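Local structure of pectate lyase (Bacillus, 3VMW) at residues Gln253-Thr258 against Trp267-Pro272; Val208-Tyr213 against Ala230-Val235; Lys224-Thr229 against Asp247-Gly252. The protein probably cleaves polygalacturonate (pectate) by beta-elimination, as a secreted parallel beta-helix enzyme of polysaccharide lyase family 1. All blocks are in the same frame, centred on the assembly; numbering follows the deposited sequence.

Contact 1: residues Gln253-Thr258 against Trp267-Pro272; sequences QADPTT and WFYGSP. With ADA (alpha-D-galactopyranuronic acid), chain B; ADA (alpha-D-galactopyranuronic acid), chain C.
D255 reaches from the loop 253-258 to the backbone of Y269, and an Asx turn sets its carboxylate for this, in the loops that border the galacturonate cleft of the parallel beta-helix. CB carries CG anti to the backbone N (chi1 -174°), and the carboxylate divides its work between two loops. OD1 crosses over: it accepts the N-H of Y269 at 2.8 Å on the syn side, 27° out of the carboxylate plane, in a bent bond, and also lies against CA and CB of F268. OD2 turns back on its own loop, where T257 N meets it at 2.7 Å nearly end-on to the C-O bond and T258 N comes from above the carboxylate plane. Three backbone N-H groups thus hold the buried carboxylate and fix its rotation. T258, three residues on, uses its two branches differently: OG1 donates to W267 O at 2.7 Å and is also bonded to F260 N, whereas CG2 sits over one face of the indole, 3.8 Å from the centroid of its five-membered ring, a CH-pi contact. The indole is held in turn at its edge, where W267 NE1 donates to G270 O. Y269 faces the bound sugars: F268 CB lies over one ring face, and C4 of the chain C sugar lies over the opposite face, offset toward the rim. Its hydroxyl is hydrogen-bonded to D228 and T229. At the ring edge, in plane, Y269 CD1 approaches the carboxylate oxygen O6B of the chain B sugar to 3.5 Å.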
loop_
_atom_site.group_PDB
_atom_site.type_symbol
_atom_site.label_atom_id
_atom_site.label_comp_id
_atom_site.label_asym_id
_atom_site.label_seq_id
_atom_site.Cartn_x
_atom_site.Cartn_y
_atom_site.Cartn_z
ATOM N N GLN A 253 -6.021 -25.071 0.778
ATOM C CA GLN A 253 -6.028 -25.942 -0.400
ATOM C C GLN A 253 -4.688 -25.895 -1.147
ATOM O O GLN A 253 -3.996 -24.878 -1.168
ATOM C CB GLN A 253 -7.160 -25.547 -1.364
ATOM C CG GLN A 253 -8.550 -25.537 -0.750
ATOM C CD GLN A 253 -9.008 -26.921 -0.324
ATOM O OE1 GLN A 253 -9.129 -27.837 -1.148
ATOM N NE2 GLN A 253 -9.257 -27.087 0.977
ATOM N N ALA A 254 -4.339 -26.993 -1.797
ATOM C CA ALA A 254 -3.175 -26.985 -2.682
ATOM C C ALA A 254 -3.430 -26.058 -3.870
ATOM O O ALA A 254 -4.423 -26.178 -4.567
ATOM C CB ALA A 254 -2.844 -28.403 -3.169
ATOM N N ASP A 255 -2.523 -25.119 -4.085
ATOM C CA ASP A 255 -2.595 -24.247 -5.260
ATOM C C ASP A 255 -2.492 -25.103 -6.528
ATOM O O ASP A 255 -1.562 -25.913 -6.681
ATOM C CB ASP A 255 -1.465 -23.208 -5.176
ATOM C CG ASP A 255 -1.536 -22.155 -6.285
ATOM O OD1 ASP A 255 -1.669 -20.941 -5.973
ATOM O OD2 ASP A 255 -1.397 -22.535 -7.461
ATOM N N PRO A 256 -3.465 -24.956 -7.441
ATOM C CA PRO A 256 -3.471 -25.835 -8.616
ATOM C C PRO A 256 -2.358 -25.510 -9.599
ATOM O O PRO A 256 -2.114 -26.297 -10.516
ATOM C CB PRO A 256 -4.851 -25.598 -9.245
ATOM C CG PRO A 256 -5.254 -24.243 -8.762
ATOM C CD PRO A 256 -4.646 -24.076 -7.390
ATOM N N THR A 257 -1.677 -24.388 -9.409
ATOM C CA THR A 257 -0.557 -24.056 -10.284
ATOM C C THR A 257 0.801 -24.391 -9.662
ATOM O O THR A 257 1.612 -25.072 -10.274
ATOM C CB THR A 257 -0.590 -22.567 -10.654
ATOM O OG1 THR A 257 -1.846 -22.292 -11.285
ATOM C CG2 THR A 257 0.555 -22.232 -11.608
ATOM N N THR A 258 1.031 -23.941 -8.424
ATOM C CA THR A 258 2.326 -24.138 -7.783
ATOM C C THR A 258 2.365 -25.314 -6.816
ATOM O O THR A 258 3.436 -25.698 -6.346
ATOM C CB THR A 258 2.687 -22.912 -6.977
ATOM O OG1 THR A 258 1.761 -22.817 -5.892
ATOM C CG2 THR A 258 2.596 -21.651 -7.871
ATOM N N TRP A 267 4.172 -19.328 -2.511
ATOM C CA TRP A 267 4.250 -18.982 -3.919
ATOM C C TRP A 267 2.960 -19.518 -4.517
ATOM O O TRP A 267 2.701 -20.742 -4.459
ATOM C CB TRP A 267 5.469 -19.711 -4.545
ATOM C CG TRP A 267 5.551 -19.577 -6.015
ATOM C CD1 TRP A 267 4.994 -18.601 -6.796
ATOM C CD2 TRP A 267 6.231 -20.473 -6.905
ATOM N NE1 TRP A 267 5.300 -18.843 -8.125
ATOM C CE2 TRP A 267 6.051 -19.983 -8.214
ATOM C CE3 TRP A 267 6.969 -21.645 -6.719
ATOM C CZ2 TRP A 267 6.584 -20.632 -9.339
ATOM C CZ3 TRP A 267 7.504 -22.293 -7.847
ATOM C CH2 TRP A 267 7.315 -21.779 -9.132
ATOM N N PHE A 268 2.143 -18.627 -5.075
ATOM C CA PHE A 268 0.796 -18.992 -5.516
ATOM C C PHE A 268 0.492 -18.440 -6.917
ATOM O O PHE A 268 1.073 -17.437 -7.322
ATOM C CB PHE A 268 -0.255 -18.444 -4.523
ATOM C CG PHE A 268 0.039 -18.760 -3.080
ATOM C CD1 PHE A 268 -0.032 -20.060 -2.617
ATOM C CD2 PHE A 268 0.379 -17.734 -2.175
ATOM C CE1 PHE A 268 0.257 -20.353 -1.282
ATOM C CE2 PHE A 268 0.656 -18.015 -0.850
ATOM C CZ PHE A 268 0.594 -19.329 -0.401
ATOM N N TYR A 269 -0.416 -19.106 -7.638
ATOM C CA TYR A 269 -1.049 -18.547 -8.837
ATOM C C TYR A 269 -0.211 -18.486 -10.119
ATOM O O TYR A 269 -0.714 -18.754 -11.211
ATOM C CB TYR A 269 -1.525 -17.143 -8.543
ATOM C CG TYR A 269 -2.481 -17.044 -7.390
ATOM C CD1 TYR A 269 -3.459 -18.013 -7.154
ATOM C CD2 TYR A 269 -2.415 -15.963 -6.537
ATOM C CE1 TYR A 269 -4.363 -17.874 -6.044
ATOM C CE2 TYR A 269 -3.269 -15.827 -5.453
ATOM C CZ TYR A 269 -4.239 -16.765 -5.216
ATOM O OH TYR A 269 -5.060 -16.559 -4.137
ATOM N N GLY A 270 1.047 -18.082 -10.022
ATOM C CA GLY A 270 1.776 -17.832 -11.255
ATOM C C GLY A 270 3.180 -17.311 -11.087
ATOM O O GLY A 270 3.725 -17.344 -9.973
ATOM N N SER A 271 3.735 -16.836 -12.209
ATOM C CA SER A 271 5.143 -16.506 -12.372
ATOM C C SER A 271 5.990 -17.793 -12.497
ATOM O O SER A 271 5.664 -18.828 -11.934
ATOM C CB SER A 271 5.659 -15.593 -11.243
ATOM O OG SER A 271 4.895 -14.374 -11.185
ATOM N N PRO A 272 7.097 -17.704 -13.239
ATOM C CA PRO A 272 7.903 -18.889 -13.590
ATOM C C PRO A 272 8.725 -19.454 -12.432
ATOM O O PRO A 272 9.087 -20.608 -12.505
ATOM C CB PRO A 272 8.813 -18.390 -14.724
ATOM C CG PRO A 272 8.806 -16.881 -14.610
ATOM C CD PRO A 272 7.460 -16.501 -14.015
HETATM C C1 ADA B . -9.119 -20.101 -5.931
HETATM C C2 ADA B . -9.833 -18.911 -6.465
HETATM C C3 ADA B . -9.952 -18.920 -7.925
HETATM C C4 ADA B . -8.701 -19.192 -8.620
HETATM C C5 ADA B . -8.027 -20.405 -8.036
HETATM C C6 ADA B . -6.687 -20.559 -8.562
HETATM O O2 ADA B . -11.096 -18.905 -5.834
HETATM O O3 ADA B . -10.545 -17.679 -8.378
HETATM O O4 ADA B . -7.763 -18.063 -8.569
HETATM O O5 ADA B . -7.892 -20.301 -6.617
HETATM O O6B ADA B . -5.708 -20.663 -7.786
HETATM O O6A ADA B . -6.538 -20.550 -9.793
HETATM C C1 ADA C . -7.963 -17.000 -9.478
HETATM C C2 ADA C . -6.889 -17.019 -10.542
HETATM C C3 ADA C . -5.566 -16.665 -9.957
HETATM C C4 ADA C . -5.594 -15.361 -9.319
HETATM C C5 ADA C . -6.629 -15.389 -8.239
HETATM C C6 ADA C . -6.777 -14.112 -7.539
HETATM O O2 ADA C . -6.860 -18.284 -11.158
HETATM O O3 ADA C . -4.528 -16.802 -10.942
HETATM O O4 ADA C . -5.932 -14.332 -10.301
HETATM O O5 ADA C . -7.964 -15.764 -8.802
HETATM O O6B ADA C . -5.822 -13.585 -6.927
HETATM O O6A ADA C . -7.902 -13.540 -7.551
#

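Contact 2: residues Val208-Tyr213 against Ala230-Val235; sequences VPLIRY and AINSRV. With ADA (alpha-D-galactopyranuronic acid), chain D.
Two neighbouring parallel strands, 210-212 and 231-234, pair here on successive turns of the beta-helix, with L210, R212, N232 and R234 on the face toward the bound galacturonate and I211 and S233 on the other. The strands run 15° apart, and their bonds alternate regularly: N232 N to P209 O, I211 N to N232 O, then R234 N to I211 O at 2.8 Å. Before the strand, a cis peptide precedes P209, and V208 N bonds to A230 O. I211 CD1 meets I231 CG2 at 4.1 Å on the interior side, where V239 touches both residues. On the cleft side, the chain of R234 bends at chi3 (81°), bringing its guanidinium to the sugar of chain D edge-on: NH1 donates to O6B at 2.8 Å and NH2 to O6A at 2.7 Å, both nearly straight. Two N-H groups clasp the two carboxylate oxygens, which fixes the rotation of the acid group. R234 NE is hydrogen-bonded to S271 OG, a second-shell hold on the same guanidinium. L210 CD1 packs beside R234 NH2 and against O6A. R212 runs alongside, extended from CG to NE, its guanidinium 46° from that of R234, and is held by a salt bridge to D185; one water accepts from R212 NH2 and, weakly, from R234 NH1. At the strand ends V235 CG2 sits over the Y213 ring, 3.6 Å from its centroid, as a CH-pi contact. Stacked parallel strands carrying basic side chains to an acidic sugar are typical of the substrate cleft in the pectate lyase beta-helix.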
loop_
_atom_site.group_PDB
_atom_site.type_symbol
_atom_site.label_atom_id
_atom_site.label_comp_id
_atom_site.label_asym_id
_atom_site.label_seq_id
_atom_site.Cartn_x
_atom_site.Cartn_y
_atom_site.Cartn_z
ATOM N N VAL A 208 -1.745 -10.123 -0.438
ATOM C CA VAL A 208 -1.512 -9.350 0.775
ATOM C C VAL A 208 -0.071 -9.425 1.247
ATOM O O VAL A 208 0.195 -9.917 2.330
ATOM C CB VAL A 208 -2.455 -9.810 1.893
ATOM C CG1 VAL A 208 -2.659 -8.655 2.945
ATOM C CG2 VAL A 208 -3.822 -10.212 1.290
ATOM N N PRO A 209 0.866 -8.955 0.419
ATOM C CA PRO A 209 0.670 -8.476 -0.953
ATOM C C PRO A 209 1.054 -9.588 -1.925
ATOM O O PRO A 209 1.611 -10.635 -1.521
ATOM C CB PRO A 209 1.769 -7.388 -1.107
ATOM C CG PRO A 209 2.631 -7.459 0.208
ATOM C CD PRO A 209 2.276 -8.831 0.825
ATOM N N LEU A 210 0.793 -9.335 -3.210
ATOM C CA LEU A 210 1.434 -10.096 -4.278
ATOM C C LEU A 210 2.785 -9.422 -4.547
ATOM O O LEU A 210 2.826 -8.267 -4.999
ATOM C CB LEU A 210 0.574 -10.020 -5.523
ATOM C CG LEU A 210 0.950 -10.867 -6.774
ATOM C CD1 LEU A 210 -0.117 -10.701 -7.873
ATOM C CD2 LEU A 210 2.269 -10.419 -7.319
ATOM N N ILE A 211 3.886 -10.122 -4.286
ATOM C CA ILE A 211 5.194 -9.498 -4.424
ATOM C C ILE A 211 6.007 -10.181 -5.529
ATOM O O ILE A 211 6.275 -11.369 -5.438
ATOM C CB ILE A 211 6.050 -9.583 -3.119
ATOM C CG1 ILE A 211 5.261 -9.148 -1.875
ATOM C CG2 ILE A 211 7.323 -8.731 -3.262
ATOM C CD1 ILE A 211 5.979 -9.634 -0.586
ATOM N N ARG A 212 6.409 -9.421 -6.548
ATOM C CA ARG A 212 7.383 -9.897 -7.541
ATOM C C ARG A 212 8.701 -9.144 -7.340
ATOM O O ARG A 212 8.689 -7.917 -7.181
ATOM C CB ARG A 212 6.882 -9.604 -8.960
ATOM C CG ARG A 212 5.568 -10.295 -9.373
ATOM C CD ARG A 212 5.260 -9.863 -10.823
ATOM N NE ARG A 212 4.260 -10.679 -11.511
ATOM C CZ ARG A 212 2.953 -10.471 -11.493
ATOM N NH1 ARG A 212 2.437 -9.462 -10.794
ATOM N NH2 ARG A 212 2.158 -11.274 -12.204
ATOM N N TYR A 213 9.812 -9.882 -7.353
ATOM C CA TYR A 213 11.191 -9.350 -7.338
ATOM C C TYR A 213 11.644 -8.660 -6.056
ATOM O O TYR A 213 12.813 -8.827 -5.635
ATOM C CB TYR A 213 11.456 -8.414 -8.538
ATOM C CG TYR A 213 11.128 -9.093 -9.843
ATOM C CD1 TYR A 213 11.986 -10.030 -10.371
ATOM C CD2 TYR A 213 9.941 -8.808 -10.530
ATOM C CE1 TYR A 213 11.691 -10.705 -11.563
ATOM C CE2 TYR A 213 9.642 -9.487 -11.739
ATOM C CZ TYR A 213 10.523 -10.421 -12.224
ATOM O OH TYR A 213 10.233 -11.096 -13.367
ATOM N N ALA A 230 -2.483 -15.025 1.445
ATOM C CA ALA A 230 -2.024 -13.699 1.896
ATOM C C ALA A 230 -0.744 -13.287 1.172
ATOM O O ALA A 230 -0.785 -12.769 0.071
ATOM C CB ALA A 230 -1.816 -13.670 3.433
ATOM N N ILE A 231 0.408 -13.550 1.779
ATOM C CA ILE A 231 1.656 -13.059 1.204
ATOM C C ILE A 231 2.119 -14.019 0.099
ATOM O O ILE A 231 2.344 -15.190 0.354
ATOM C CB ILE A 231 2.724 -12.998 2.288
ATOM C CG1 ILE A 231 2.241 -12.067 3.424
ATOM C CG2 ILE A 231 4.060 -12.516 1.700
ATOM C CD1 ILE A 231 3.100 -12.299 4.732
ATOM N N ASN A 232 2.266 -13.502 -1.113
ATOM C CA ASN A 232 2.634 -14.312 -2.255
ATOM C C ASN A 232 3.972 -13.819 -2.781
ATOM O O ASN A 232 4.051 -12.722 -3.315
ATOM C CB ASN A 232 1.567 -14.162 -3.350
ATOM C CG ASN A 232 1.800 -15.122 -4.519
ATOM O OD1 ASN A 232 2.798 -15.844 -4.535
ATOM N ND2 ASN A 232 0.878 -15.130 -5.504
ATOM N N SER A 233 5.019 -14.621 -2.635
ATOM C CA SER A 233 6.367 -14.154 -2.917
ATOM C C SER A 233 6.852 -14.848 -4.182
ATOM O O SER A 233 6.963 -16.050 -4.215
ATOM C CB SER A 233 7.304 -14.452 -1.738
ATOM O OG SER A 233 8.632 -14.021 -1.994
ATOM N N ARG A 234 7.111 -14.060 -5.221
ATOM C CA ARG A 234 7.339 -14.597 -6.569
ATOM C C ARG A 234 8.629 -14.080 -7.188
ATOM O O ARG A 234 9.123 -13.002 -6.824
ATOM C CB ARG A 234 6.167 -14.188 -7.467
ATOM C CG ARG A 234 4.872 -14.912 -7.116
ATOM C CD ARG A 234 3.649 -14.074 -7.474
ATOM N NE ARG A 234 3.313 -14.169 -8.906
ATOM C CZ ARG A 234 2.067 -14.126 -9.380
ATOM N NH1 ARG A 234 1.839 -14.247 -10.686
ATOM N NH2 ARG A 234 1.041 -13.952 -8.540
ATOM N N VAL A 235 9.160 -14.849 -8.137
ATOM C CA VAL A 235 10.324 -14.429 -8.907
ATOM C C VAL A 235 11.413 -13.687 -8.126
ATOM O O VAL A 235 11.817 -12.580 -8.505
ATOM C CB VAL A 235 9.939 -13.670 -10.232
ATOM C CG1 VAL A 235 9.505 -14.676 -11.295
ATOM C CG2 VAL A 235 8.852 -12.611 -10.018
HETATM C C1 ADA D . -5.345 -13.074 -10.176
HETATM C C2 ADA D . -5.626 -12.348 -11.485
HETATM C C3 ADA D . -4.831 -12.922 -12.607
HETATM C C4 ADA D . -3.414 -13.001 -12.350
HETATM C C5 ADA D . -3.136 -13.697 -11.022
HETATM C C6 ADA D . -1.744 -13.715 -10.592
HETATM O O2 ADA D . -6.991 -12.517 -11.718
HETATM O O3 ADA D . -5.055 -12.089 -13.779
HETATM O O4 ADA D . -2.910 -11.665 -12.273
HETATM O O5 ADA D . -3.962 -13.144 -9.914
HETATM O O6B ADA D . -0.838 -14.057 -11.395
HETATM O O6A ADA D . -1.441 -13.464 -9.378
HETATM O O HOH W 1 2.880 -13.699 -13.549
#

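Contact 3: residues Lys224-Thr229 against Asp247-Gly252; sequences KDINDT and DNVGSG. With ADA (alpha-D-galactopyranuronic acid), chain B.
I226 lies alongside V249, the two side chains pointing the same way, with I226 CG1 3.8 Å from V249 CG2 and its CB against V249 CG1. V249 has CG1 anti to its backbone N (chi1 169°), and this turns both methyls to the isoleucine. L204 touches I226 from the preceding turn and A230 touches V249, so the pair belongs to an aliphatic stack inside the coil. The backbones bond on both sides of it: D225 N to D247 O at 3.0 Å, I226 N to N248 O in a more bent bond, and G250 N to I226 O at 2.9 Å, nearly straight. They make parallel bridges of K224 with D247 and of I226 with V249, between successive turns of the beta-helix, at a place where the chain turns a corner at D247 and N248; D225 and N248 have matching backbone angles, both phi and psi near +57°. Beyond the strands, S251 N donates to D228 O at 3.0 Å, and G250 CA makes a C-H...O contact with the same oxygen. The D228 carboxylate is held through both oxygens: OD2 by a salt bridge to K262, OD1 by a water that donates to it at 2.8 Å. That water also bonds to S251 OG, and D228 OD1 stands 3.5 Å from C1 of the chain B sugar.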
loop_
_atom_site.group_PDB
_atom_site.type_symbol
_atom_site.label_atom_id
_atom_site.label_comp_id
_atom_site.label_asym_id
_atom_site.label_seq_id
_atom_site.Cartn_x
_atom_site.Cartn_y
_atom_site.Cartn_z
ATOM N N LYS A 224 -6.502 -10.952 8.986
ATOM C CA LYS A 224 -7.696 -11.607 9.509
ATOM C C LYS A 224 -8.682 -11.916 8.403
ATOM O O LYS A 224 -8.977 -11.040 7.555
ATOM C CB LYS A 224 -8.389 -10.701 10.532
ATOM C CG LYS A 224 -9.649 -11.278 11.197
ATOM C CD LYS A 224 -10.259 -10.188 12.098
ATOM C CE LYS A 224 -11.481 -10.662 12.841
ATOM N NZ LYS A 224 -12.081 -9.512 13.575
ATOM N N ASP A 225 -9.177 -13.149 8.413
ATOM C CA ASP A 225 -10.247 -13.548 7.498
ATOM C C ASP A 225 -9.810 -13.308 6.059
ATOM O O ASP A 225 -10.467 -12.589 5.295
ATOM C CB ASP A 225 -11.545 -12.808 7.829
ATOM C CG ASP A 225 -12.159 -13.271 9.137
ATOM O OD1 ASP A 225 -11.755 -14.357 9.642
ATOM O OD2 ASP A 225 -13.041 -12.550 9.666
ATOM N N ILE A 226 -8.675 -13.894 5.695
ATOM C CA ILE A 226 -8.193 -13.777 4.312
ATOM C C ILE A 226 -8.606 -15.055 3.589
ATOM O O ILE A 226 -8.177 -16.153 3.938
ATOM C CB ILE A 226 -6.658 -13.634 4.239
ATOM C CG1 ILE A 226 -6.147 -12.527 5.171
ATOM C CG2 ILE A 226 -6.162 -13.423 2.784
ATOM C CD1 ILE A 226 -6.400 -11.181 4.717
ATOM N N ASN A 227 -9.441 -14.914 2.581
ATOM C CA ASN A 227 -10.127 -16.071 2.020
ATOM C C ASN A 227 -9.239 -17.069 1.270
ATOM O O ASN A 227 -9.382 -18.280 1.466
ATOM C CB ASN A 227 -11.271 -15.616 1.121
ATOM C CG ASN A 227 -12.143 -16.769 0.664
ATOM O OD1 ASN A 227 -12.821 -17.392 1.476
ATOM N ND2 ASN A 227 -12.148 -17.046 -0.657
ATOM N N ASP A 228 -8.344 -16.583 0.407
ATOM C CA ASP A 228 -7.571 -17.510 -0.451
ATOM C C ASP A 228 -6.111 -17.607 -0.046
ATOM O O ASP A 228 -5.687 -18.646 0.457
ATOM C CB ASP A 228 -7.722 -17.148 -1.934
ATOM C CG ASP A 228 -7.585 -18.360 -2.836
ATOM O OD1 ASP A 228 -8.306 -19.351 -2.625
ATOM O OD2 ASP A 228 -6.724 -18.336 -3.726
ATOM N N THR A 229 -5.376 -16.502 -0.165
ATOM C CA THR A 229 -3.956 -16.475 0.156
ATOM C C THR A 229 -3.559 -15.100 0.658
ATOM O O THR A 229 -4.221 -14.100 0.344
ATOM C CB THR A 229 -3.112 -16.783 -1.076
ATOM O OG1 THR A 229 -3.402 -15.802 -2.074
ATOM C CG2 THR A 229 -3.465 -18.177 -1.654
ATOM N N ASP A 247 -5.008 -14.615 11.652
ATOM C CA ASP A 247 -6.183 -15.288 12.189
ATOM C C ASP A 247 -7.093 -15.663 11.026
ATOM O O ASP A 247 -7.564 -14.776 10.313
ATOM C CB ASP A 247 -6.933 -14.350 13.147
ATOM C CG ASP A 247 -8.254 -14.951 13.650
ATOM O OD1 ASP A 247 -9.108 -14.203 14.152
ATOM O OD2 ASP A 247 -8.455 -16.166 13.525
ATOM N N ASN A 248 -7.305 -16.959 10.816
ATOM C CA ASN A 248 -8.144 -17.456 9.718
ATOM C C ASN A 248 -7.647 -16.976 8.355
ATOM O O ASN A 248 -8.381 -16.319 7.608
ATOM C CB ASN A 248 -9.592 -17.025 9.893
ATOM C CG ASN A 248 -10.532 -17.720 8.895
ATOM O OD1 ASN A 248 -11.601 -17.198 8.567
ATOM N ND2 ASN A 248 -10.135 -18.901 8.412
ATOM N N VAL A 249 -6.409 -17.316 8.025
ATOM C CA VAL A 249 -5.799 -16.762 6.821
ATOM C C VAL A 249 -5.468 -17.926 5.877
ATOM O O VAL A 249 -4.644 -18.776 6.212
ATOM C CB VAL A 249 -4.516 -16.000 7.169
ATOM C CG1 VAL A 249 -3.753 -15.658 5.896
ATOM C CG2 VAL A 249 -4.844 -14.716 7.953
ATOM N N GLY A 250 -6.110 -17.962 4.711
ATOM C CA GLY A 250 -5.744 -18.924 3.680
ATOM C C GLY A 250 -6.727 -20.076 3.606
ATOM O O GLY A 250 -7.291 -20.489 4.619
ATOM N N SER A 251 -6.932 -20.615 2.403
ATOM C CA SER A 251 -7.946 -21.659 2.229
ATOM C C SER A 251 -7.452 -23.032 2.681
ATOM O O SER A 251 -8.247 -23.922 2.971
ATOM C CB SER A 251 -8.402 -21.721 0.767
ATOM O OG SER A 251 -7.384 -22.287 -0.033
ATOM N N GLY A 252 -6.140 -23.219 2.741
ATOM C CA GLY A 252 -5.603 -24.517 3.122
ATOM C C GLY A 252 -5.547 -25.492 1.950
ATOM O O GLY A 252 -5.063 -26.616 2.098
HETATM C C1 ADA B . -9.119 -20.101 -5.931
HETATM C C2 ADA B . -9.833 -18.911 -6.465
HETATM C C3 ADA B . -9.952 -18.920 -7.925
HETATM C C4 ADA B . -8.701 -19.192 -8.620
HETATM C C5 ADA B . -8.027 -20.405 -8.036
HETATM C C6 ADA B . -6.687 -20.559 -8.562
HETATM O O2 ADA B . -11.096 -18.905 -5.834
HETATM O O3 ADA B . -10.545 -17.679 -8.378
HETATM O O4 ADA B . -7.763 -18.063 -8.569
HETATM O O5 ADA B . -7.892 -20.301 -6.617
HETATM O O6B ADA B . -5.708 -20.663 -7.786
HETATM O O6A ADA B . -6.538 -20.550 -9.793
HETATM O O HOH W 2 -8.551 -22.164 -2.438
#

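How the contacts relate
From the N terminus, 208-213 comes first; the chain then passes 224-229 before 230-235 returns beside 208-213, closing contact 2 one turn of the beta-helix later. Contact 3 opens inside that turn and closes after it, at 247-252, so the two cross. Contact 1 follows in series, closing the short excursion that holds strand 265-266. Contacts 2 and 3 join different faces of the same coils, meeting where V208 CG2 packs on I226 CG2. F268 ties contact 1 to both: its backbone N is probably hydrogen-bonded to N232 OD1 of contact 2, and its ring packs on T229 of contact 3, joining loops and coils around the bound sugars.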